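Local coordinates for pyruvate kinase (Cryptosporidium parvum, PDB 4DRS), which probably catalyses the last step of glycolysis, transferring phosphate from phosphoenolpyruvate to ADP to yield pyruvate and ATP, at residues G112-K124 against Y140-Y153. Numbering follows the deposited sequence.
Sequences GPEIRTGMLEGGK and YSMLGNSECISCSY
Ser152 meets the backbone of Arg116 where the connection from the (beta/alpha)8 barrel enters the small beta domain of pyruvate kinase, the B domain, inserted between barrel strands 105-109 and 232-235. Two hydrogen bonds join the residues. Arg116 N donates to Ser152 OG at 2.9 Å, almost straight at 170°, while Ser152 N returns a bond to Arg116 O. With chi1 at 58°, OG lies between its own backbone N and carbonyl carbon and comes to the Arg116 N-H. Ser152 CB also sits over the centre of the Tyr140 ring, 3.8 Å above its plane, and the edge of that ring lies against the Thr117 carbonyl group.

Arg116, an ADP-binding residue of this enzyme although no ADP is bound to this chain, leads its side chain away from 140-153, and NE forms a salt bridge with Glu114 OE2; NH1 is held by Arg198 O. The two bonds to Ser152 probably help to hold the backbone of Arg116, while its guanidinium points away to Glu114 and Arg198. Beside it, Ile115 crosses Tyr153 at a slant, CG2 lying 3.7 Å from Tyr153 CB and also touching Cys151 SG.

Gly118 passes close to Ser150, its CA 3.8 Å from Ser150 CB, with a weak bond from Gly118 N to Ser150 O. Ile149 reaches in two directions: its CD1 meets Thr117 CG2 obliquely at 3.9 Å, whereas CG2 approaches CD2 of Leu120, whose side chain runs alongside and points the same way. Thr117 OG1 is engaged by Lys199 N.

At the far end, Met119 CB packs against Leu143 CD2. Asn145 OD1 accepts from Glu147 N, an Asx turn, and also from Cys148 N, which extends it to an Asx motif. Next to Leu143, Gly144 N donates to Met119 O at 2.8 Å, in the carbonyl plane, with an N-H...O angle of 171°.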
loop_
_atom_site.group_PDB
_atom_site.type_symbol
_atom_site.label_atom_id
_atom_site.label_comp_id
_atom_site.label_asym_id
_atom_site.label_seq_id
_atom_site.Cartn_x
_atom_site.Cartn_y
_atom_site.Cartn_z
ATOM N N GLY A 112 36.231 21.259 -22.402
ATOM C CA GLY A 112 36.442 21.335 -20.964
ATOM C C GLY A 112 37.898 21.214 -20.533
ATOM O O GLY A 112 38.808 21.262 -21.367
ATOM N N PRO A 113 38.129 21.050 -19.218
ATOM C CA PRO A 113 39.483 21.036 -18.668
ATOM C C PRO A 113 40.180 19.686 -18.844
ATOM O O PRO A 113 40.470 19.007 -17.857
ATOM C CB PRO A 113 39.253 21.337 -17.186
ATOM C CG PRO A 113 37.899 20.788 -16.897
ATOM C CD PRO A 113 37.101 20.893 -18.170
ATOM N N GLU A 114 40.452 19.309 -20.089
ATOM C CA GLU A 114 41.137 18.052 -20.376
ATOM C C GLU A 114 42.611 18.256 -20.715
ATOM O O GLU A 114 43.012 19.322 -21.177
ATOM C CB GLU A 114 40.421 17.274 -21.490
ATOM C CG GLU A 114 40.359 17.975 -22.839
ATOM C CD GLU A 114 39.783 17.098 -23.943
ATOM O OE1 GLU A 114 38.751 16.424 -23.724
ATOM O OE2 GLU A 114 40.363 17.092 -25.047
ATOM N N ILE A 115 43.410 17.224 -20.462
ATOM C CA ILE A 115 44.822 17.215 -20.825
ATOM C C ILE A 115 45.033 16.185 -21.929
ATOM O O ILE A 115 44.646 15.021 -21.786
ATOM C CB ILE A 115 45.731 16.873 -19.619
ATOM C CG1 ILE A 115 45.409 17.774 -18.420
ATOM C CG2 ILE A 115 47.200 16.999 -20.004
ATOM C CD1 ILE A 115 45.840 17.201 -17.084
ATOM N N ARG A 116 45.637 16.616 -23.031
ATOM C CA ARG A 116 45.921 15.707 -24.136
ATOM C C ARG A 116 47.397 15.708 -24.522
ATOM O O ARG A 116 48.122 16.671 -24.246
ATOM C CB ARG A 116 45.029 16.015 -25.349
ATOM C CG ARG A 116 43.568 15.631 -25.149
ATOM C CD ARG A 116 42.849 15.403 -26.471
ATOM N NE ARG A 116 41.438 15.055 -26.284
ATOM C CZ ARG A 116 40.977 13.825 -26.054
ATOM N NH1 ARG A 116 41.807 12.793 -25.974
ATOM N NH2 ARG A 116 39.675 13.626 -25.902
ATOM N N THR A 117 47.835 14.614 -25.141
ATOM C CA THR A 117 49.200 14.510 -25.661
ATOM C C THR A 117 49.293 15.168 -27.040
ATOM O O THR A 117 48.272 15.479 -27.654
ATOM C CB THR A 117 49.683 13.043 -25.730
ATOM O OG1 THR A 117 48.735 12.252 -26.456
ATOM C CG2 THR A 117 49.849 12.466 -24.336
ATOM N N GLY A 118 50.519 15.387 -27.510
ATOM C CA GLY A 118 50.748 16.039 -28.798
ATOM C C GLY A 118 50.799 15.078 -29.969
ATOM O O GLY A 118 50.411 13.912 -29.849
ATOM N N MET A 119 51.275 15.578 -31.106
ATOM C CA MET A 119 51.421 14.775 -32.317
ATOM C C MET A 119 52.683 13.919 -32.244
ATOM O O MET A 119 53.695 14.344 -31.682
ATOM C CB MET A 119 51.458 15.673 -33.559
ATOM C CG MET A 119 50.215 16.531 -33.755
ATOM S SD MET A 119 48.739 15.585 -34.187
ATOM C CE MET A 119 49.007 15.316 -35.939
ATOM N N LEU A 120 52.614 12.718 -32.815
ATOM C CA LEU A 120 53.727 11.768 -32.761
ATOM C C LEU A 120 54.689 11.889 -33.950
ATOM O O LEU A 120 54.577 12.815 -34.759
ATOM C CB LEU A 120 53.211 10.329 -32.601
ATOM C CG LEU A 120 52.548 9.946 -31.268
ATOM C CD1 LEU A 120 51.944 8.552 -31.343
ATOM C CD2 LEU A 120 53.515 10.041 -30.096
ATOM N N GLU A 121 55.633 10.948 -34.034
ATOM C CA GLU A 121 56.696 10.946 -35.046
ATOM C C GLU A 121 56.150 11.047 -36.473
ATOM O O GLU A 121 55.726 10.046 -37.062
ATOM C CB GLU A 121 57.571 9.694 -34.888
ATOM C CG GLU A 121 58.827 9.677 -35.750
ATOM C CD GLU A 121 59.909 10.608 -35.235
ATOM O OE1 GLU A 121 60.486 10.319 -34.167
ATOM O OE2 GLU A 121 60.192 11.620 -35.907
ATOM N N GLY A 122 56.161 12.264 -37.014
ATOM C CA GLY A 122 55.620 12.538 -38.347
ATOM C C GLY A 122 54.106 12.441 -38.375
ATOM O O GLY A 122 53.418 13.395 -38.744
ATOM N N GLY A 123 53.596 11.276 -37.984
ATOM C CA GLY A 123 52.163 11.018 -37.892
ATOM C C GLY A 123 51.856 9.572 -37.547
ATOM O O GLY A 123 50.693 9.167 -37.544
ATOM N N LYS A 124 52.898 8.799 -37.246
ATOM C CA LYS A 124 52.757 7.363 -36.990
ATOM C C LYS A 124 52.820 7.014 -35.499
ATOM O O LYS A 124 53.703 7.504 -34.790
ATOM C CB LYS A 124 53.803 6.567 -37.783
ATOM C CG LYS A 124 53.616 6.602 -39.296
ATOM C CD LYS A 124 52.290 5.984 -39.723
ATOM C CE LYS A 124 52.050 6.129 -41.219
ATOM N NZ LYS A 124 52.875 5.179 -42.015
ATOM N N TYR A 140 53.720 22.298 -26.731
ATOM C CA TYR A 140 52.658 21.537 -27.395
ATOM C C TYR A 140 52.886 21.359 -28.902
ATOM O O TYR A 140 52.714 20.257 -29.429
ATOM C CB TYR A 140 51.273 22.129 -27.094
ATOM C CG TYR A 140 50.108 21.199 -27.400
ATOM C CD1 TYR A 140 50.182 19.830 -27.120
ATOM C CD2 TYR A 140 48.923 21.693 -27.949
ATOM C CE1 TYR A 140 49.118 18.984 -27.395
ATOM C CE2 TYR A 140 47.853 20.853 -28.224
ATOM C CZ TYR A 140 47.957 19.502 -27.946
ATOM O OH TYR A 140 46.898 18.669 -28.220
ATOM N N SER A 141 53.292 22.432 -29.578
ATOM C CA SER A 141 53.562 22.384 -31.018
ATOM C C SER A 141 54.924 21.754 -31.316
ATOM O O SER A 141 55.831 22.407 -31.838
ATOM C CB SER A 141 53.461 23.782 -31.637
ATOM O OG SER A 141 52.153 24.308 -31.498
ATOM N N MET A 142 55.051 20.475 -30.972
ATOM C CA MET A 142 56.273 19.712 -31.194
ATOM C C MET A 142 55.926 18.255 -31.467
ATOM O O MET A 142 55.120 17.655 -30.749
ATOM C CB MET A 142 57.203 19.805 -29.980
ATOM C CG MET A 142 58.585 19.204 -30.205
ATOM S SD MET A 142 59.276 18.401 -28.744
ATOM C CE MET A 142 58.256 16.931 -28.629
ATOM N N LEU A 143 56.540 17.696 -32.507
ATOM C CA LEU A 143 56.364 16.289 -32.849
ATOM C C LEU A 143 57.130 15.410 -31.865
ATOM O O LEU A 143 58.341 15.563 -31.695
ATOM C CB LEU A 143 56.818 16.015 -34.289
ATOM C CG LEU A 143 56.115 16.749 -35.440
ATOM C CD1 LEU A 143 56.841 16.491 -36.754
ATOM C CD2 LEU A 143 54.646 16.359 -35.556
ATOM N N GLY A 144 56.413 14.495 -31.221
ATOM C CA GLY A 144 56.983 13.658 -30.170
ATOM C C GLY A 144 57.315 12.244 -30.603
ATOM O O GLY A 144 56.511 11.580 -31.257
ATOM N N ASN A 145 58.507 11.786 -30.229
ATOM C CA ASN A 145 58.953 10.429 -30.541
ATOM C C ASN A 145 58.670 9.435 -29.410
ATOM O O ASN A 145 57.758 9.639 -28.603
ATOM C CB ASN A 145 60.440 10.417 -30.940
ATOM C CG ASN A 145 61.325 11.173 -29.963
ATOM O OD1 ASN A 145 61.219 11.009 -28.747
ATOM N ND2 ASN A 145 62.218 11.999 -30.496
ATOM N N SER A 146 59.457 8.360 -29.367
ATOM C CA SER A 146 59.326 7.310 -28.360
ATOM C C SER A 146 60.028 7.681 -27.052
ATOM O O SER A 146 59.998 6.918 -26.081
ATOM C CB SER A 146 59.901 5.998 -28.905
ATOM O OG SER A 146 59.658 4.917 -28.023
ATOM N N GLU A 147 60.654 8.855 -27.033
ATOM C CA GLU A 147 61.468 9.285 -25.898
ATOM C C GLU A 147 60.958 10.587 -25.280
ATOM O O GLU A 147 61.034 10.770 -24.063
ATOM C CB GLU A 147 62.932 9.438 -26.328
ATOM C CG GLU A 147 63.525 8.193 -26.982
ATOM C CD GLU A 147 64.677 8.509 -27.919
ATOM O OE1 GLU A 147 65.714 9.022 -27.444
ATOM O OE2 GLU A 147 64.548 8.231 -29.131
ATOM N N CYS A 148 60.440 11.484 -26.117
ATOM C CA CYS A 148 59.933 12.777 -25.657
ATOM C C CYS A 148 58.620 13.153 -26.342
ATOM O O CYS A 148 58.618 13.635 -27.478
ATOM C CB CYS A 148 60.987 13.870 -25.869
ATOM S SG CYS A 148 60.446 15.540 -25.433
ATOM N N ILE A 149 57.507 12.923 -25.645
ATOM C CA ILE A 149 56.182 13.310 -26.142
ATOM C C ILE A 149 55.779 14.706 -25.659
ATOM O O ILE A 149 56.458 15.307 -24.819
ATOM C CB ILE A 149 55.078 12.282 -25.779
ATOM C CG1 ILE A 149 54.950 12.120 -24.257
ATOM C CG2 ILE A 149 55.337 10.946 -26.467
ATOM C CD1 ILE A 149 53.623 11.545 -23.805
ATOM N N SER A 150 54.671 15.209 -26.193
ATOM C CA SER A 150 54.201 16.552 -25.882
ATOM C C SER A 150 52.975 16.533 -24.969
ATOM O O SER A 150 52.346 15.490 -24.775
ATOM C CB SER A 150 53.895 17.309 -27.173
ATOM O OG SER A 150 53.734 18.689 -26.916
ATOM N N CYS A 151 52.644 17.700 -24.419
ATOM C CA CYS A 151 51.545 17.846 -23.470
ATOM C C CYS A 151 50.881 19.215 -23.628
ATOM O O CYS A 151 51.563 20.229 -23.806
ATOM C CB CYS A 151 52.069 17.668 -22.042
ATOM S SG CYS A 151 50.841 17.777 -20.722
ATOM N N SER A 152 49.552 19.237 -23.559
ATOM C CA SER A 152 48.783 20.471 -23.727
ATOM C C SER A 152 48.744 21.327 -22.461
ATOM O O SER A 152 48.469 22.524 -22.523
ATOM C CB SER A 152 47.360 20.147 -24.175
ATOM O OG SER A 152 46.721 19.300 -23.238
ATOM N N TYR A 153 49.027 20.703 -21.321
ATOM C CA TYR A 153 48.926 21.351 -20.015
ATOM C C TYR A 153 50.267 21.986 -19.622
ATOM O O TYR A 153 51.186 21.299 -19.175
ATOM C CB TYR A 153 48.441 20.315 -18.988
ATOM C CG TYR A 153 48.187 20.814 -17.580
ATOM C CD1 TYR A 153 47.457 21.977 -17.340
ATOM C CD2 TYR A 153 48.646 20.086 -16.481
ATOM C CE1 TYR A 153 47.222 22.418 -16.044
ATOM C CE2 TYR A 153 48.415 20.515 -15.186
ATOM C CZ TYR A 153 47.706 21.680 -14.971
ATOM O OH TYR A 153 47.479 22.099 -13.683
#